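Local atomic coordinates of putative NADH-depentdent flavin oxidoreductase (Cupriavidus metallidurans, PDB entry 5OCS), a protein that probably acts as an FMN-dependent, NAD(P)H-oxidising ene-reductase of the Old Yellow Enzyme family. Residues 1-9 against 14-22; 302-310 against 333-341. All blocks are in the same frame, centred on the assembly; numbering follows the deposited sequence.

Contact 1: 1-9 against 14-22; sequences MPHLFDPYR and ELANRIAIA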
ATOM      1  N   MET D   1      23.269  22.974   9.093  1.00 27.56           N
ATOM      2  CA  MET D   1      21.982  23.275   8.402  1.00 26.14           C
ATOM      3  C   MET D   1      21.235  21.958   8.065  1.00 24.60           C
ATOM      4  O   MET D   1      21.392  21.440   6.955  1.00 25.45           O
ATOM      5  CB  MET D   1      22.225  24.125   7.141  1.00 25.03           C
ATOM      6  N   PRO D   2      20.455  21.403   9.027  1.00 23.40           N
ATOM      7  CA  PRO D   2      19.805  20.122   8.752  1.00 22.47           C
ATOM      8  C   PRO D   2      18.504  20.241   7.930  1.00 19.68           C
ATOM      9  O   PRO D   2      17.778  21.243   8.016  1.00 19.53           O
ATOM     10  CB  PRO D   2      19.533  19.554  10.167  1.00 24.19           C
ATOM     11  CG  PRO D   2      19.688  20.686  11.112  1.00 24.61           C
ATOM     12  CD  PRO D   2      20.003  21.928  10.327  1.00 24.84           C
ATOM     13  N   HIS D   3      18.236  19.221   7.117  1.00 18.11           N
ATOM     14  CA  HIS D   3      16.995  19.136   6.315  1.00 18.13           C
ATOM     15  C   HIS D   3      16.303  17.801   6.507  1.00 15.11           C
ATOM     16  O   HIS D   3      16.956  16.817   6.854  1.00 15.28           O
ATOM     17  CB  HIS D   3      17.308  19.308   4.845  1.00 20.94           C
ATOM     18  CG  HIS D   3      17.896  20.635   4.555  1.00 23.26           C
ATOM     19  ND1 HIS D   3      17.132  21.778   4.540  1.00 25.04           N
ATOM     20  CD2 HIS D   3      19.176  21.026   4.390  1.00 26.05           C
ATOM     21  CE1 HIS D   3      17.917  22.817   4.316  1.00 26.53           C
ATOM     22  NE2 HIS D   3      19.162  22.386   4.227  1.00 25.43           N
ATOM     23  N   LEU D   4      14.997  17.782   6.226  1.00 13.68           N
ATOM     24  CA  LEU D   4      14.193  16.553   6.337  1.00 13.15           C
ATOM     25  C   LEU D   4      14.783  15.352   5.579  1.00 14.20           C
ATOM     26  O   LEU D   4      14.788  14.205   6.077  1.00 13.76           O
ATOM     27  CB  LEU D   4      12.790  16.836   5.847  1.00 12.29           C
ATOM     28  CG  LEU D   4      11.768  15.723   6.101  1.00 12.35           C
ATOM     29  CD1 LEU D   4      11.518  15.547   7.581  1.00 12.10           C
ATOM     30  CD2 LEU D   4      10.510  16.063   5.360  1.00 11.99           C
ATOM     31  N   PHE D   5      15.275  15.638   4.367  1.00 14.49           N
ATOM     32  CA  PHE D   5      15.844  14.615   3.522  1.00 14.59           C
ATOM     33  C   PHE D   5      17.351  14.412   3.643  1.00 14.31           C
ATOM     34  O   PHE D   5      17.904  13.694   2.856  1.00 14.67           O
ATOM     35  CB  PHE D   5      15.371  14.778   2.065  1.00 14.03           C
ATOM     36  CG  PHE D   5      13.963  14.371   1.878  1.00 12.71           C
ATOM     37  CD1 PHE D   5      13.672  13.014   1.703  1.00 12.95           C
ATOM     38  CD2 PHE D   5      12.902  15.275   2.001  1.00 12.50           C
ATOM     39  CE1 PHE D   5      12.375  12.586   1.592  1.00 11.99           C
ATOM     40  CE2 PHE D   5      11.583  14.842   1.866  1.00 12.67           C
ATOM     41  CZ  PHE D   5      11.329  13.488   1.681  1.00 12.35           C
ATOM     42  N   ASP D   6      17.985  14.901   4.709  1.00 15.88           N
ATOM     43  CA  ASP D   6      19.333  14.492   5.028  1.00 16.23           C
ATOM     44  C   ASP D   6      19.345  13.076   5.545  1.00 17.60           C
ATOM     45  O   ASP D   6      18.475  12.704   6.352  1.00 17.60           O
ATOM     46  CB  ASP D   6      19.929  15.309   6.152  1.00 19.61           C
ATOM     47  CG  ASP D   6      20.177  16.736   5.790  1.00 21.49           C
ATOM     48  OD1 ASP D   6      20.160  17.101   4.611  1.00 23.71           O
ATOM     49  OD2 ASP D   6      20.399  17.490   6.747  1.00 28.48           O
ATOM     50  N   PRO D   7      20.348  12.284   5.134  1.00 18.37           N
ATOM     51  CA  PRO D   7      20.594  11.020   5.819  1.00 18.79           C
ATOM     52  C   PRO D   7      20.849  11.234   7.278  1.00 19.95           C
ATOM     53  O   PRO D   7      21.276  12.309   7.704  1.00 19.19           O
ATOM     54  CB  PRO D   7      21.863  10.487   5.139  1.00 19.51           C
ATOM     55  CG  PRO D   7      21.835  11.085   3.807  1.00 20.39           C
ATOM     56  CD  PRO D   7      21.232  12.453   3.974  1.00 19.53           C
ATOM     57  N   TYR D   8      20.558  10.227   8.080  1.00 18.70           N
ATOM     58  CA  TYR D   8      20.819  10.321   9.499  1.00 20.43           C
ATOM     59  C   TYR D   8      21.126   8.917   9.975  1.00 22.95           C
ATOM     60  O   TYR D   8      21.224   7.999   9.146  1.00 23.67           O
ATOM     61  CB  TYR D   8      19.622  10.969  10.192  1.00 21.51           C
ATOM     62  CG  TYR D   8      19.876  11.451  11.593  1.00 22.90           C
ATOM     63  CD1 TYR D   8      20.774  12.476  11.860  1.00 23.52           C
ATOM     64  CD2 TYR D   8      19.219  10.868  12.670  1.00 25.40           C
ATOM     65  CE1 TYR D   8      20.991  12.919  13.154  1.00 22.93           C
ATOM     66  CE2 TYR D   8      19.448  11.300  13.968  1.00 24.80           C
ATOM     67  CZ  TYR D   8      20.331  12.324  14.199  1.00 24.05           C
ATOM     68  OH  TYR D   8      20.525  12.716  15.510  1.00 23.00           O
ATOM     69  N   ARG D   9      21.361   8.769  11.266  1.00 26.49           N
ATOM     70  CA  ARG D   9      21.836   7.548  11.878  1.00 30.45           C
ATOM     71  C   ARG D   9      21.366   7.520  13.332  1.00 31.09           C
ATOM     72  O   ARG D   9      21.384   8.563  14.015  1.00 31.86           O
ATOM     73  CB  ARG D   9      23.357   7.547  11.861  1.00 36.51           C
ATOM     74  CG  ARG D   9      23.999   6.234  12.278  1.00 42.38           C
ATOM     75  CD  ARG D   9      25.531   6.272  12.286  1.00 44.92           C
ATOM     76  NE  ARG D   9      26.108   7.425  12.983  1.00 50.34           N
ATOM     77  CZ  ARG D   9      26.093   7.642  14.304  1.00 53.10           C
ATOM     78  NH1 ARG D   9      25.501   6.798  15.156  1.00 52.91           N
ATOM     79  NH2 ARG D   9      26.666   8.744  14.787  1.00 52.16           N
ATOM     80  N   GLU D  14      21.841   3.273   9.788  1.00 21.50           N
ATOM     81  CA  GLU D  14      21.790   4.415   8.860  1.00 22.68           C
ATOM     82  C   GLU D  14      20.360   4.576   8.364  1.00 21.27           C
ATOM     83  O   GLU D  14      19.665   3.580   8.088  1.00 23.54           O
ATOM     84  CB  GLU D  14      22.722   4.242   7.652  1.00 25.83           C
ATOM     85  CG  GLU D  14      24.231   4.217   7.921  1.00 30.01           C
ATOM     86  CD  GLU D  14      24.800   5.456   8.589  1.00 33.56           C
ATOM     87  OE1 GLU D  14      24.380   6.609   8.301  1.00 35.33           O
ATOM     88  OE2 GLU D  14      25.725   5.256   9.397  1.00 41.46           O
ATOM     89  N   LEU D  15      19.904   5.819   8.311  1.00 16.79           N
ATOM     90  CA  LEU D  15      18.576   6.139   7.849  1.00 15.29           C
ATOM     91  C   LEU D  15      18.668   6.990   6.631  1.00 14.90           C
ATOM     92  O   LEU D  15      19.473   7.924   6.583  1.00 15.83           O
ATOM     93  CB  LEU D  15      17.771   6.879   8.947  1.00 14.89           C
ATOM     94  CG  LEU D  15      17.694   6.177  10.310  1.00 14.06           C
ATOM     95  CD1 LEU D  15      16.929   7.021  11.341  1.00 13.86           C
ATOM     96  CD2 LEU D  15      17.052   4.774  10.225  1.00 14.16           C
ATOM     97  N   ALA D  16      17.821   6.699   5.644  1.00 14.17           N
ATOM     98  CA  ALA D  16      17.827   7.398   4.370  1.00 14.84           C
ATOM     99  C   ALA D  16      17.426   8.895   4.467  1.00 13.83           C
ATOM    100  O   ALA D  16      17.834   9.706   3.641  1.00 13.71           O
ATOM    101  CB  ALA D  16      16.929   6.670   3.395  1.00 15.69           C
ATOM    102  N   ASN D  17      16.596   9.220   5.453  1.00 11.72           N
ATOM    103  CA  ASN D  17      16.148  10.573   5.708  1.00 11.66           C
ATOM    104  C   ASN D  17      15.627  10.652   7.147  1.00 11.54           C
ATOM    105  O   ASN D  17      15.763   9.689   7.853  1.00 11.07           O
ATOM    106  CB  ASN D  17      15.093  10.997   4.696  1.00 11.58           C
ATOM    107  CG  ASN D  17      13.940  10.004   4.614  1.00 11.43           C
ATOM    108  OD1 ASN D  17      13.301   9.726   5.607  1.00 10.90           O
ATOM    109  ND2 ASN D  17      13.682   9.466   3.406  1.00 11.80           N
ATOM    110  N   ARG D  18      15.074  11.795   7.553  1.00 11.11           N
ATOM    111  CA  ARG D  18      14.690  12.018   8.930  1.00 11.76           C
ATOM    112  C   ARG D  18      13.243  11.666   9.204  1.00 10.91           C
ATOM    113  O   ARG D  18      12.746  11.967  10.286  1.00 10.37           O
ATOM    114  CB  ARG D  18      14.975  13.458   9.307  1.00 13.18           C
ATOM    115  CG  ARG D  18      16.483  13.742   9.273  1.00 16.43           C
ATOM    116  CD  ARG D  18      16.661  15.232   9.490  1.00 20.07           C
ATOM    117  NE  ARG D  18      18.084  15.543   9.323  1.00 24.48           N
ATOM    118  CZ  ARG D  18      19.016  15.441  10.266  1.00 24.61           C
ATOM    119  NH1 ARG D  18      18.704  15.166  11.512  1.00 21.50           N
ATOM    120  NH2 ARG D  18      20.288  15.672   9.937  1.00 25.08           N
ATOM    121  N   ILE D  19      12.584  10.971   8.248  1.00 10.05           N
ATOM    122  CA  ILE D  19      11.174  10.605   8.369  1.00  9.73           C
ATOM    123  C   ILE D  19      11.034   9.235   8.978  1.00  8.87           C
ATOM    124  O   ILE D  19      11.592   8.283   8.455  1.00  8.60           O
ATOM    125  CB  ILE D  19      10.433  10.645   7.010  1.00  9.77           C
ATOM    126  CG1 ILE D  19      10.529  12.029   6.363  1.00  9.97           C
ATOM    127  CG2 ILE D  19       8.961  10.312   7.188  1.00 10.06           C
ATOM    128  CD1 ILE D  19      10.269  11.987   4.884  1.00 10.20           C
ATOM    129  N   ALA D  20      10.311   9.142  10.100  1.00  8.13           N
ATOM    130  CA  ALA D  20      10.000   7.855  10.721  1.00  8.35           C
ATOM    131  C   ALA D  20       8.510   7.618  10.637  1.00  8.73           C
ATOM    132  O   ALA D  20       7.714   8.560  10.838  1.00  8.36           O
ATOM    133  CB  ALA D  20      10.456   7.831  12.176  1.00  8.06           C
ATOM    134  N   ILE D  21       8.112   6.362  10.372  1.00  9.24           N
ATOM    135  CA  ILE D  21       6.724   5.986  10.378  1.00  9.81           C
ATOM    136  C   ILE D  21       6.410   5.562  11.793  1.00  9.56           C
ATOM    137  O   ILE D  21       7.028   4.624  12.298  1.00  8.81           O
ATOM    138  CB  ILE D  21       6.385   4.865   9.378  1.00 10.83           C
ATOM    139  CG1 ILE D  21       6.650   5.342   7.976  1.00 12.37           C
ATOM    140  CG2 ILE D  21       4.913   4.450   9.500  1.00 10.59           C
ATOM    141  CD1 ILE D  21       6.678   4.236   6.976  1.00 13.48           C
ATOM    142  N   ALA D  22       5.431   6.237  12.411  1.00  8.87           N
ATOM    143  CA  ALA D  22       5.148   6.061  13.830  1.00  9.45           C
ATOM    144  C   ALA D  22       4.509   4.702  14.057  1.00  9.88           C
ATOM    145  O   ALA D  22       3.835   4.211  13.169  1.00  9.03           O
ATOM    146  CB  ALA D  22       4.193   7.160  14.340  1.00 10.20           C
TER
HETATM  147  O   HOH W   1      17.260  11.697   0.867  1.00 25.19           O
HETATM  148  O   HOH W   2      22.567   7.500   6.623  1.00 25.05           O

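Contact 2: 302-310 against 333-341; sequences LITEAEQAE and WPWHAAAKL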
ATOM      1  N   LEU D 302       2.546  15.966  14.759  1.00 11.65           N
ATOM      2  CA  LEU D 302       1.123  15.922  14.385  1.00 12.70           C
ATOM      3  C   LEU D 302       0.917  16.899  13.254  1.00 12.48           C
ATOM      4  O   LEU D 302       0.283  17.926  13.419  1.00 13.35           O
ATOM      5  CB  LEU D 302       0.226  16.241  15.598  1.00 12.87           C
ATOM      6  CG  LEU D 302       0.403  15.305  16.787  1.00 13.87           C
ATOM      7  CD1 LEU D 302      -0.536  15.793  17.898  1.00 14.34           C
ATOM      8  CD2 LEU D 302       0.157  13.836  16.487  1.00 13.91           C
ATOM      9  N   ILE D 303       1.499  16.566  12.100  1.00 12.19           N
ATOM     10  CA  ILE D 303       1.580  17.422  10.947  1.00 12.80           C
ATOM     11  C   ILE D 303       1.139  16.691   9.705  1.00 12.44           C
ATOM     12  O   ILE D 303       1.085  15.460   9.693  1.00 13.70           O
ATOM     13  CB  ILE D 303       3.013  17.982  10.775  1.00 14.04           C
ATOM     14  CG1 ILE D 303       4.033  16.851  10.550  1.00 14.42           C
ATOM     15  CG2 ILE D 303       3.407  18.787  12.005  1.00 14.07           C
ATOM     16  CD1 ILE D 303       4.169  16.416   9.104  1.00 15.53           C
ATOM     17  N   THR D 304       0.810  17.447   8.661  1.00 12.60           N
ATOM     18  CA  THR D 304       0.431  16.849   7.372  1.00 13.56           C
ATOM     19  C   THR D 304       1.273  17.366   6.208  1.00 13.61           C
ATOM     20  O   THR D 304       1.301  16.733   5.169  1.00 13.47           O
ATOM     21  CB  THR D 304      -1.061  17.098   7.031  1.00 15.30           C
ATOM     22  OG1 THR D 304      -1.260  18.514   6.834  1.00 16.15           O
ATOM     23  CG2 THR D 304      -1.980  16.573   8.174  1.00 15.69           C
ATOM     24  N   GLU D 305       1.935  18.510   6.358  1.00 14.13           N
ATOM     25  CA  GLU D 305       2.636  19.148   5.214  1.00 14.75           C
ATOM     26  C   GLU D 305       4.141  19.004   5.286  1.00 13.91           C
ATOM     27  O   GLU D 305       4.743  19.113   6.347  1.00 14.27           O
ATOM     28  CB  GLU D 305       2.283  20.638   5.140  1.00 16.47           C
ATOM     29  CG  GLU D 305       0.794  20.947   5.114  1.00 17.75           C
ATOM     30  CD  GLU D 305       0.031  20.153   4.061  1.00 20.37           C
ATOM     31  OE1 GLU D 305       0.339  20.258   2.832  1.00 24.16           O
ATOM     32  OE2 GLU D 305      -0.874  19.381   4.456  1.00 21.26           O
ATOM     33  N   ALA D 306       4.772  18.823   4.115  1.00 13.20           N
ATOM     34  CA  ALA D 306       6.209  18.721   4.017  1.00 13.32           C
ATOM     35  C   ALA D 306       6.911  19.896   4.679  1.00 14.12           C
ATOM     36  O   ALA D 306       7.899  19.698   5.387  1.00 13.48           O
ATOM     37  CB  ALA D 306       6.655  18.631   2.571  1.00 13.58           C
ATOM     38  N   GLU D 307       6.359  21.089   4.444  1.00 16.12           N
ATOM     39  CA  GLU D 307       6.945  22.325   4.938  1.00 18.95           C
ATOM     40  C   GLU D 307       6.941  22.356   6.460  1.00 17.37           C
ATOM     41  O   GLU D 307       7.874  22.883   7.058  1.00 18.25           O
ATOM     42  CB  GLU D 307       6.221  23.544   4.348  1.00 21.45           C
ATOM     43  CG  GLU D 307       6.266  23.611   2.818  1.00 24.06           C
ATOM     44  CD  GLU D 307       5.259  22.712   2.063  1.00 29.29           C
ATOM     45  OE1 GLU D 307       4.414  21.968   2.665  1.00 26.62           O
ATOM     46  OE2 GLU D 307       5.330  22.729   0.803  1.00 37.48           O
ATOM     47  N   GLN D 308       5.923  21.767   7.076  1.00 15.79           N
ATOM     48  CA  GLN D 308       5.873  21.666   8.542  1.00 15.53           C
ATOM     49  C   GLN D 308       6.989  20.770   9.079  1.00 15.09           C
ATOM     50  O   GLN D 308       7.713  21.110  10.027  1.00 14.87           O
ATOM     51  CB  GLN D 308       4.529  21.119   9.011  1.00 15.55           C
ATOM     52  CG  GLN D 308       3.306  21.975   8.738  1.00 16.42           C
ATOM     53  CD  GLN D 308       2.041  21.213   9.154  1.00 17.89           C
ATOM     54  OE1 GLN D 308       1.707  20.218   8.562  1.00 15.22           O
ATOM     55  NE2 GLN D 308       1.396  21.635  10.229  1.00 20.03           N
ATOM     56  N   ALA D 309       7.164  19.602   8.457  1.00 14.35           N
ATOM     57  CA  ALA D 309       8.228  18.692   8.864  1.00 14.16           C
ATOM     58  C   ALA D 309       9.635  19.263   8.637  1.00 13.89           C
ATOM     59  O   ALA D 309      10.493  19.175   9.506  1.00 14.75           O
ATOM     60  CB  ALA D 309       8.065  17.376   8.139  1.00 14.29           C
ATOM     61  N   GLU D 310       9.863  19.867   7.466  1.00 14.58           N
ATOM     62  CA  GLU D 310      11.137  20.502   7.158  1.00 15.76           C
ATOM     63  C   GLU D 310      11.478  21.528   8.248  1.00 16.15           C
ATOM     64  O   GLU D 310      12.626  21.584   8.737  1.00 16.57           O
ATOM     65  CB  GLU D 310      11.055  21.168   5.783  1.00 16.22           C
ATOM     66  CG  GLU D 310      12.236  22.049   5.365  1.00 17.33           C
ATOM     67  CD  GLU D 310      13.562  21.313   5.305  1.00 18.38           C
ATOM     68  OE1 GLU D 310      13.606  20.054   5.290  1.00 17.51           O
ATOM     69  OE2 GLU D 310      14.599  21.993   5.247  1.00 20.62           O
ATOM     70  N   TRP D 333       3.410   9.653   1.485  1.00  8.34           N
ATOM     71  CA  TRP D 333       3.782  10.950   2.048  1.00  8.94           C
ATOM     72  C   TRP D 333       5.253  11.341   1.822  1.00  9.06           C
ATOM     73  O   TRP D 333       5.528  12.501   1.399  1.00  9.18           O
ATOM     74  CB  TRP D 333       3.430  11.026   3.550  1.00  9.66           C
ATOM     75  CG  TRP D 333       3.514  12.435   4.125  1.00  9.97           C
ATOM     76  CD1 TRP D 333       2.494  13.305   4.244  1.00 10.81           C
ATOM     77  CD2 TRP D 333       4.686  13.112   4.619  1.00  9.92           C
ATOM     78  NE1 TRP D 333       2.931  14.492   4.778  1.00 10.62           N
ATOM     79  CE2 TRP D 333       4.269  14.401   5.032  1.00  9.83           C
ATOM     80  CE3 TRP D 333       6.031  12.742   4.784  1.00 10.01           C
ATOM     81  CZ2 TRP D 333       5.144  15.334   5.579  1.00 10.46           C
ATOM     82  CZ3 TRP D 333       6.923  13.685   5.331  1.00 11.03           C
ATOM     83  CH2 TRP D 333       6.454  14.970   5.714  1.00 10.17           C
ATOM     84  N   PRO D 334       6.202  10.411   2.012  1.00  8.76           N
ATOM     85  CA  PRO D 334       7.591  10.827   1.800  1.00  8.77           C
ATOM     86  C   PRO D 334       7.879  11.116   0.334  1.00  9.17           C
ATOM     87  O   PRO D 334       8.659  12.040   0.033  1.00  9.00           O
ATOM     88  CB  PRO D 334       8.429   9.655   2.336  1.00  8.92           C
ATOM     89  CG  PRO D 334       7.459   8.866   3.231  1.00  8.81           C
ATOM     90  CD  PRO D 334       6.122   9.044   2.581  1.00  8.61           C
ATOM     91  N   TRP D 335       7.237  10.405  -0.601  1.00  9.38           N
ATOM     92  CA  TRP D 335       7.405  10.801  -2.024  1.00  9.92           C
ATOM     93  C   TRP D 335       6.896  12.256  -2.298  1.00  9.97           C
ATOM     94  O   TRP D 335       7.549  13.094  -2.970  1.00 10.67           O
ATOM     95  CB  TRP D 335       6.616   9.906  -2.943  1.00  9.73           C
ATOM     96  CG  TRP D 335       6.928   8.445  -2.924  1.00  9.76           C
ATOM     97  CD1 TRP D 335       7.732   7.755  -2.068  1.00  9.62           C
ATOM     98  CD2 TRP D 335       6.338   7.482  -3.803  1.00  9.76           C
ATOM     99  NE1 TRP D 335       7.722   6.412  -2.401  1.00 10.23           N
ATOM    100  CE2 TRP D 335       6.884   6.233  -3.477  1.00  9.89           C
ATOM    101  CE3 TRP D 335       5.438   7.581  -4.877  1.00  9.64           C
ATOM    102  CZ2 TRP D 335       6.508   5.060  -4.160  1.00 10.62           C
ATOM    103  CZ3 TRP D 335       5.076   6.435  -5.541  1.00 10.24           C
ATOM    104  CH2 TRP D 335       5.616   5.190  -5.179  1.00  9.78           C
ATOM    105  N   HIS D 336       5.725  12.540  -1.751  1.00 10.07           N
ATOM    106  CA  HIS D 336       5.052  13.829  -1.934  1.00 10.85           C
ATOM    107  C   HIS D 336       5.833  14.933  -1.264  1.00 11.43           C
ATOM    108  O   HIS D 336       5.981  16.021  -1.883  1.00 12.00           O
ATOM    109  CB  HIS D 336       3.621  13.746  -1.492  1.00 11.47           C
ATOM    110  CG  HIS D 336       2.857  12.722  -2.246  1.00 10.66           C
ATOM    111  ND1 HIS D 336       1.774  12.056  -1.719  1.00 10.91           N
ATOM    112  CD2 HIS D 336       3.095  12.168  -3.457  1.00 10.99           C
ATOM    113  CE1 HIS D 336       1.322  11.188  -2.612  1.00 11.31           C
ATOM    114  NE2 HIS D 336       2.105  11.248  -3.685  1.00 10.94           N
ATOM    115  N   ALA D 337       6.421  14.624  -0.099  1.00 11.27           N
ATOM    116  CA  ALA D 337       7.304  15.576   0.570  1.00 11.58           C
ATOM    117  C   ALA D 337       8.597  15.868  -0.216  1.00 12.35           C
ATOM    118  O   ALA D 337       9.055  17.046  -0.327  1.00 12.61           O
ATOM    119  CB  ALA D 337       7.616  15.152   2.012  1.00 12.18           C
ATOM    120  N   ALA D 338       9.201  14.812  -0.744  1.00 11.60           N
ATOM    121  CA  ALA D 338      10.407  14.934  -1.528  1.00 11.24           C
ATOM    122  C   ALA D 338      10.147  15.782  -2.769  1.00 12.35           C
ATOM    123  O   ALA D 338      10.986  16.673  -3.089  1.00 13.00           O
ATOM    124  CB  ALA D 338      10.932  13.560  -1.916  1.00 11.13           C
ATOM    125  N   ALA D 339       9.006  15.594  -3.407  1.00 12.49           N
ATOM    126  CA  ALA D 339       8.643  16.415  -4.572  1.00 14.39           C
ATOM    127  C   ALA D 339       8.544  17.894  -4.169  1.00 17.38           C
ATOM    128  O   ALA D 339       8.977  18.759  -4.926  1.00 17.61           O
ATOM    129  CB  ALA D 339       7.337  15.960  -5.185  1.00 14.80           C
ATOM    130  N   LYS D 340       7.958  18.176  -3.011  1.00 18.86           N
ATOM    131  CA  LYS D 340       7.807  19.585  -2.580  1.00 20.87           C
ATOM    132  C   LYS D 340       9.143  20.201  -2.209  1.00 19.79           C
ATOM    133  O   LYS D 340       9.344  21.385  -2.410  1.00 22.69           O
ATOM    134  CB  LYS D 340       6.853  19.716  -1.380  1.00 22.55           C
ATOM    135  CG  LYS D 340       5.339  19.737  -1.673  1.00 26.58           C
ATOM    136  CD  LYS D 340       4.572  19.159  -0.472  1.00 30.07           C
ATOM    137  CE  LYS D 340       3.228  19.807  -0.117  1.00 34.85           C
ATOM    138  NZ  LYS D 340       2.798  19.384   1.275  1.00 33.25           N
ATOM    139  N   LEU D 341      10.042  19.421  -1.653  1.00 16.64           N
ATOM    140  CA  LEU D 341      11.301  19.888  -1.072  1.00 17.13           C
ATOM    141  C   LEU D 341      12.529  19.693  -1.982  1.00 17.96           C
ATOM    142  O   LEU D 341      13.656  19.953  -1.559  1.00 20.32           O
ATOM    143  CB  LEU D 341      11.507  19.192   0.275  1.00 16.58           C
ATOM    144  CG  LEU D 341      10.455  19.551   1.342  1.00 16.24           C
ATOM    145  CD1 LEU D 341      10.691  18.747   2.608  1.00 15.44           C
ATOM    146  CD2 LEU D 341      10.471  21.048   1.695  1.00 17.89           C
TER

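Contact 1: 1-9 against 14-22
Y8 and L15 form the hydrogen-bonded pair of a short antiparallel hairpin, and R9 and E14 the non-hydrogen-bonded pair beside it. Y8 N reaches L15 O at 3.0 Å, and L15 N returns to Y8 O at 2.7 Å. Before the strand the chain makes a type I turn from H3 to D6, and R18 N donates to L4 O at 2.8 Å, an almost straight bond (162°).

R18 is buried by the other segment more than any other residue here. Its chain, extended from CG to NE, brings its guanidinium between P2 and Y8, beside the turn. P2 CB lies over one face, while Y8 lies over the opposite one, with Y8 CD1 3.4 Å from R18 NH1 and the two planes 45° apart. At the edge, R18 NE gives a weak bond to H3 O, and D6 OD2 forms a long salt bridge to R18 NH2 of 3.7 Å. D6 OD2 also accepts from H3 N, so one carboxylate oxygen serves both the turn and the arginine. R18 NH1 is bonded to D319 O, and these several contacts probably fix the guanidinium's rotation. Away from the guanidinium, toward strand 19-21, F5 CZ packs on I19 CD1 at 3.7 Å and L4 CD1 on I19 CG1 at 3.9 Å. N17 OD1 accepts from I19 N in an Asx turn that leads into strand 19-21, while N17 ND2 is bonded to G49 O.

The arrangement is that of the N-terminal hairpin of Old Yellow Enzymes, which closes the bottom of the (beta/alpha)8 barrel and leads into its first strand.

Contact 2: 302-310 against 333-341
Two outer helices of the (beta/alpha)8 barrel meet where W333, at the start of helix 333-341, fits against the loop T304-E305, whose E305 is at the N-cap position, and the beginning of helix 306-314. The axes of the short segments 306-310 and 333-341 pass 9.9 Å apart at a signed angle of -81°, and alanines meet where they cross: A306 CB touches A337 CB at 3.7 Å.

The indole of W333 swings across because its CG is trans to the backbone nitrogen (chi1 -168°). Its NE1 donates to T304 O at 2.8 Å in a nearly straight bond; the oxygen lies in the indole plane, although the donor stands above the carbonyl plane. Further round the ring, I303 CD1 meets W333 CZ2 at 3.8 Å, and A309 CB sits at the edge by W333 CH2, also at 3.8 Å. Q308 OE1 accepts from both T304 N and E305 N, holding the loop.

At the outer end, K340 lays its aliphatic chain along A306, with K340 CD 3.7 Å from A306 CB. Its NZ forms salt bridges to E305 OE1 at 3.0 Å, met from above the carboxylate plane, and, by a weaker bond, to E307 OE1 at 3.3 Å, a three-residue network. T304 OG1 donates to the other oxygen, E305 OE2. L341 CD1 packs on A306 CB.

The chemistry is graded: a buried indole N-H is satisfied by a backbone carbonyl, methyl groups fill the middle, and a lysine shared by two glutamates on the outer, more solvent-facing side probably offsets part of their mutual repulsion.

From the N terminus, contact 1 closes first, a short loop in which the hairpin 8-10/13-15 folds back and delivers the chain to strand 19-21. Contact 2 opens only much later and closes a longer loop, bringing together helix 306-314, before strand 320-323, and helix 333-341, after it; the two contacts are in series, neither nested nor crossed. In space their centres lie about 12 Å apart and they touch: E310 accepts from L4 N through OE1 and pairs with H3 ND1 through OE2, while F5 packs against P334 and A338. Since strand 320-323 pairs with strand 19-21, the two contacts lie at the seam where the first and last barrel strands meet.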